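Cytochrome C2 (Rhodospirillum rubrum, PDB 3C2C) carries electrons as a small soluble c-type cytochrome, probably in photosynthetic electron transfer, by cycling its single haem iron between oxidised and reduced states. Local coordinates at residues 50-53 and 54-57; 61-64 and 65-68. One frame throughout, in Å; residues are numbered along the deposited sequence.

Contact 1. Residues 50-53 and 54-57. With HEM (protoporphyrin IX containing Fe), chain B.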
# COMPACT_ATOMS: atom_id res chain seq x y z
N GLU A 50 -6.65 11.12 7.18
CA GLU A 50 -6.63 12.35 6.38
C GLU A 50 -5.36 12.43 5.60
O GLU A 50 -5.42 12.84 4.46
CB GLU A 50 -6.65 13.51 7.35
CG GLU A 50 -7.11 14.66 6.47
CD GLU A 50 -7.26 16.16 6.90
OE1 GLU A 50 -7.88 16.83 5.92
OE2 GLU A 50 -6.95 16.28 8.11
N SER A 51 -4.29 11.88 6.12
CA SER A 51 -2.99 11.90 5.50
C SER A 51 -2.94 11.28 4.11
O SER A 51 -2.20 11.72 3.18
CB SER A 51 -1.86 11.21 6.33
OG SER A 51 -2.08 9.87 6.43
N TYR A 52 -3.77 10.34 3.77
CA TYR A 52 -3.85 9.64 2.45
C TYR A 52 -4.66 10.49 1.52
O TYR A 52 -4.16 10.52 0.37
CB TYR A 52 -4.55 8.16 2.46
CG TYR A 52 -3.57 7.19 3.28
CD1 TYR A 52 -2.84 6.22 2.62
CD2 TYR A 52 -3.53 7.24 4.72
CE1 TYR A 52 -1.98 5.42 3.34
CE2 TYR A 52 -2.55 6.46 5.42
CZ TYR A 52 -1.84 5.49 4.73
OH TYR A 52 -1.08 4.60 5.46
N THR A 53 -5.61 11.15 2.00
CA THR A 53 -6.36 12.11 1.18
C THR A 53 -5.51 13.31 0.68
O THR A 53 -5.61 13.87 -0.44
CB THR A 53 -7.43 12.55 2.31
OG1 THR A 53 -8.43 11.48 2.09
CG2 THR A 53 -7.90 13.95 2.29
N GLU A 54 -4.55 13.73 1.42
CA GLU A 54 -3.54 14.80 1.27
C GLU A 54 -2.45 14.15 0.45
O GLU A 54 -2.37 14.88 -0.53
CB GLU A 54 -2.85 15.02 2.69
CG GLU A 54 -3.76 15.84 3.57
CD GLU A 54 -3.26 16.17 4.97
OE1 GLU A 54 -2.69 15.38 5.73
OE2 GLU A 54 -3.37 17.37 5.42
N MET A 55 -1.92 12.90 0.39
CA MET A 55 -1.03 12.44 -0.59
C MET A 55 -1.82 12.53 -1.91
O MET A 55 -1.21 12.76 -3.03
CB MET A 55 -0.47 10.99 -0.32
CG MET A 55 0.17 11.20 1.11
SD MET A 55 1.13 9.64 1.31
CE MET A 55 -0.12 8.47 1.10
N LYS A 56 -3.09 12.22 -1.82
CA LYS A 56 -3.88 11.99 -3.09
C LYS A 56 -4.04 13.43 -3.77
O LYS A 56 -3.82 13.57 -4.93
CB LYS A 56 -5.20 11.34 -2.91
CG LYS A 56 -6.06 11.50 -4.17
CD LYS A 56 -7.22 10.45 -4.06
CE LYS A 56 -8.50 11.17 -3.82
NZ LYS A 56 -9.64 10.16 -4.23
N ALA A 57 -4.39 14.38 -2.99
CA ALA A 57 -4.33 15.81 -3.51
C ALA A 57 -3.08 16.29 -4.17
O ALA A 57 -3.00 17.10 -5.11
CB ALA A 57 -4.58 16.71 -2.27
CHA HEM B . -3.41 0.81 3.60
CHB HEM B . -0.37 -2.35 1.37
CHC HEM B . -0.29 -5.04 5.49
CHD HEM B . -3.61 -2.18 7.50
C1A HEM B . -2.51 0.17 2.74
C2A HEM B . -2.11 0.72 1.46
C3A HEM B . -1.39 -0.18 0.81
C4A HEM B . -1.08 -1.27 1.75
CMA HEM B . -0.67 0.02 -0.60
CAA HEM B . -2.66 2.11 0.90
CBA HEM B . -3.79 2.04 -0.19
CGA HEM B . -4.32 3.37 -0.59
O1A HEM B . -3.60 4.45 -0.45
O2A HEM B . -5.38 3.32 -1.25
C1B HEM B . -0.26 -3.43 2.32
C2B HEM B . 0.62 -4.53 2.09
C3B HEM B . 0.63 -5.19 3.26
C4B HEM B . -0.08 -4.51 4.26
CMB HEM B . 1.20 -4.93 0.69
CAB HEM B . 1.55 -6.45 3.64
CBB HEM B . 2.90 -6.52 3.08
C1C HEM B . -1.14 -4.46 6.34
C2C HEM B . -1.57 -5.09 7.71
C3C HEM B . -2.35 -4.19 8.29
C4C HEM B . -2.77 -3.24 7.25
CMC HEM B . -0.71 -6.22 8.24
CAC HEM B . -3.00 -4.24 9.69
CBC HEM B . -2.38 -4.66 10.83
C1D HEM B . -3.80 -1.11 6.65
C2D HEM B . -4.62 0.02 6.91
C3D HEM B . -4.58 0.84 5.84
C4D HEM B . -3.66 0.32 4.90
CMD HEM B . -5.42 0.10 8.27
CAD HEM B . -5.26 2.24 5.69
CBD HEM B . -4.42 3.18 6.54
CGD HEM B . -5.08 4.48 6.97
O1D HEM B . -5.98 5.00 6.27
O2D HEM B . -4.56 5.09 8.01
NA HEM B . -1.89 -1.02 2.84
NB HEM B . -0.59 -3.38 3.70
NC HEM B . -1.90 -3.35 6.17
ND HEM B . -3.15 -0.93 5.42
FE HEM B . -1.91 -2.17 4.53

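Contact 2. Residues 61-64 and 65-68. With HEM (protoporphyrin IX containing Fe), chain B.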
# COMPACT_ATOMS: atom_id res chain seq x y z
N THR A 61 0.76 8.78 -6.63
CA THR A 61 0.34 7.53 -7.29
C THR A 61 1.30 6.42 -6.69
O THR A 61 2.45 6.57 -6.21
CB THR A 61 0.16 7.59 -8.76
OG1 THR A 61 1.49 7.52 -9.29
CG2 THR A 61 -0.72 8.57 -9.37
N TRP A 62 0.72 5.10 -6.68
CA TRP A 62 1.44 3.94 -6.12
C TRP A 62 2.29 3.27 -7.20
O TRP A 62 2.19 2.12 -7.60
CB TRP A 62 0.44 2.96 -5.52
CG TRP A 62 -0.14 3.38 -4.15
CD1 TRP A 62 -1.56 3.58 -4.01
CD2 TRP A 62 0.53 3.91 -3.06
NE1 TRP A 62 -1.71 4.19 -2.73
CE2 TRP A 62 -0.49 4.26 -2.12
CE3 TRP A 62 1.88 3.92 -2.67
CZ2 TRP A 62 -0.30 4.67 -0.72
CZ3 TRP A 62 2.04 4.33 -1.31
CH2 TRP A 62 1.01 4.75 -0.43
N THR A 63 3.39 3.89 -7.53
CA THR A 63 4.55 3.54 -8.35
C THR A 63 5.27 2.41 -7.53
O THR A 63 5.20 2.31 -6.23
CB THR A 63 5.59 4.94 -8.21
OG1 THR A 63 4.75 5.82 -9.30
CG2 THR A 63 6.60 4.59 -9.38
N GLU A 64 6.14 1.76 -8.18
CA GLU A 64 7.08 0.82 -7.57
C GLU A 64 7.89 1.45 -6.54
O GLU A 64 8.05 0.80 -5.48
CB GLU A 64 8.05 0.00 -8.49
CG GLU A 64 8.95 -1.06 -8.07
CD GLU A 64 9.89 -1.63 -9.10
OE1 GLU A 64 11.21 -1.65 -9.11
OE2 GLU A 64 9.27 -1.80 -10.14
N ALA A 65 8.42 2.71 -6.86
CA ALA A 65 9.19 3.28 -5.76
C ALA A 65 8.43 3.81 -4.55
O ALA A 65 8.87 3.73 -3.39
CB ALA A 65 9.98 4.38 -6.58
N ASN A 66 7.26 4.35 -4.84
CA ASN A 66 6.48 4.81 -3.60
C ASN A 66 5.95 3.54 -2.85
O ASN A 66 5.94 3.59 -1.55
CB ASN A 66 5.23 5.58 -4.12
CG ASN A 66 5.46 7.06 -4.21
OD1 ASN A 66 6.59 7.41 -3.82
ND2 ASN A 66 4.91 7.75 -5.25
N LEU A 67 5.54 2.50 -3.66
CA LEU A 67 5.19 1.27 -2.70
C LEU A 67 6.30 0.75 -1.91
O LEU A 67 6.26 0.52 -0.75
CB LEU A 67 4.72 0.33 -3.86
CG LEU A 67 3.28 0.57 -4.28
CD1 LEU A 67 3.01 -0.29 -5.53
CD2 LEU A 67 2.23 0.27 -3.22
N ALA A 68 7.48 0.84 -2.47
CA ALA A 68 8.74 0.33 -1.83
C ALA A 68 8.87 1.12 -0.60
O ALA A 68 9.38 0.53 0.37
CB ALA A 68 9.90 0.07 -2.71
CHA HEM B . -3.41 0.81 3.60
CHB HEM B . -0.37 -2.35 1.37
CHC HEM B . -0.29 -5.04 5.49
CHD HEM B . -3.61 -2.18 7.50
C1A HEM B . -2.51 0.17 2.74
C2A HEM B . -2.11 0.72 1.46
C3A HEM B . -1.39 -0.18 0.81
C4A HEM B . -1.08 -1.27 1.75
CMA HEM B . -0.67 0.02 -0.60
CAA HEM B . -2.66 2.11 0.90
CBA HEM B . -3.79 2.04 -0.19
CGA HEM B . -4.32 3.37 -0.59
O1A HEM B . -3.60 4.45 -0.45
O2A HEM B . -5.38 3.32 -1.25
C1B HEM B . -0.26 -3.43 2.32
C2B HEM B . 0.62 -4.53 2.09
C3B HEM B . 0.63 -5.19 3.26
C4B HEM B . -0.08 -4.51 4.26
CMB HEM B . 1.20 -4.93 0.69
CAB HEM B . 1.55 -6.45 3.64
CBB HEM B . 2.90 -6.52 3.08
C1C HEM B . -1.14 -4.46 6.34
C2C HEM B . -1.57 -5.09 7.71
C3C HEM B . -2.35 -4.19 8.29
C4C HEM B . -2.77 -3.24 7.25
CMC HEM B . -0.71 -6.22 8.24
CAC HEM B . -3.00 -4.24 9.69
CBC HEM B . -2.38 -4.66 10.83
C1D HEM B . -3.80 -1.11 6.65
C2D HEM B . -4.62 0.02 6.91
C3D HEM B . -4.58 0.84 5.84
C4D HEM B . -3.66 0.32 4.90
CMD HEM B . -5.42 0.10 8.27
CAD HEM B . -5.26 2.24 5.69
CBD HEM B . -4.42 3.18 6.54
CGD HEM B . -5.08 4.48 6.97
O1D HEM B . -5.98 5.00 6.27
O2D HEM B . -4.56 5.09 8.01
NA HEM B . -1.89 -1.02 2.84
NB HEM B . -0.59 -3.38 3.70
NC HEM B . -1.90 -3.35 6.17
ND HEM B . -3.15 -0.93 5.42
FE HEM B . -1.91 -2.17 4.53

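Contact 1. Residues 50-53 and 54-57
Helix 50-57 lies beside the haem propionates, and within it Tyr52 and Met55 touch across one turn. Their side chains lie alongside each other with their ends in one direction. The methyl CE of Met55 meets Tyr52 CD1 at 3.8 Å, coming obliquely to the ring. Met55 CG stands anti to its own carbonyl carbon (chi1 -57°), and a bend at chi3 (-57°) carries CE back to the tyrosine. On the way CG passes close to Ser51 O.

Tyr52 belongs to the haem pocket. Its ring sits between the two propionates: CD1 is 3.6 Å from HEM O1A, and CE2 is 3.6 Å from HEM O2D. The ring carbons touch these carboxylates by van der Waals contact. The polar end reaches further, since Tyr52 OH is hydrogen-bonded to Ser89 OG and Tyr70 OH. These bonds should hold the ring against swinging. Ser51 OG is satisfied by Lys88 O, while Val78 and Phe77 of helix 74-82 pack on this buried side.

The backbone is helical, with four i to i+4 bonds. Glu54 N donates to Glu50 O at 3.3 Å, Met55 N to Ser51 O and Lys56 N to Tyr52 O. Ala57 N to Thr53 O, at 2.9 Å, is the straightest of the four (168° at the hydrogen).

The outer side is polar. Glu54 extends back along the helix, with CG 3.5 Å from Glu50 O and OE1 3.5 Å from Ser51 CA. Its OE2 comes within 4.6 Å of Glu50 OE1. Asp84 OD2 is another nearby acid, so this cluster of like charges probably raises the proton affinity of the carboxylates. Lys56 leads its amine away from the turn.

Contact 2. Residues 61-64 and 65-68
In the haem pocket the leucine side chain of Leu67 stands roughly perpendicular to that of Trp62. Leu67 CD2 comes obliquely to the indole, 3.7 Å from Trp62 CE3. The same methyl lies 3.9 Å from HEM CMA, so it fills the corner between indole and porphyrin. The other branch, CD1, rests against the Trp62 carbonyl, 3.3 Å from O.

The indole meets the haem through its edge. NE1 donates to HEM O1A at 3.0 Å, with a bent angle of 138° at the hydrogen. O1A lies near the ring plane and also approaches CZ2. Chi1 of -76° sets CG beside the backbone N and turns the indole to this propionate. A phenylalanine in place of Trp62 would probably leave O1A without this N-H donor and open a gap where CZ2 lies beside the propionate.

An inverse gamma turn is centred on Trp62, closed by a weak bond from Thr63 N to Thr61 O. Thr63 is the N-cap residue of helix 64-72. The threonine hydroxyl does not cap the helix, but the carbonyl O takes Leu67 N at 2.6 Å. Asn66 ties the helix back to the turn. Its ND2 gives Thr61 O a nearly straight bond of 2.9 Å, with the acceptor close to the amide plane. Behind Leu67 packs Ile105 of helix 98-108, while the ring of Tyr70 adjoins the indole.

How the contacts relate
Contact 1 lies within helix 50-57; contact 2 joins a loop to the start of helix 64-72. Their centres are about 15 Å apart. Contact 1 is the farther from the chain centre and the more exposed, with four of its eight residues exposed against one of eight in contact 2. Both put an aromatic residue beside the same haem propionate: a polar grip in contact 2, carbon contact with both propionates in contact 1. Met55 CE packs on Trp62 CH2 at 4.2 Å, and Tyr70 interacts with both aromatic residues. Both touch helix 74-82 at Phe77 and Lys81; contact 2 also meets helix 98-108. Contact 1 has a polar outer side, whereas contact 2 adds a side-chain amide bond to the loop backbone.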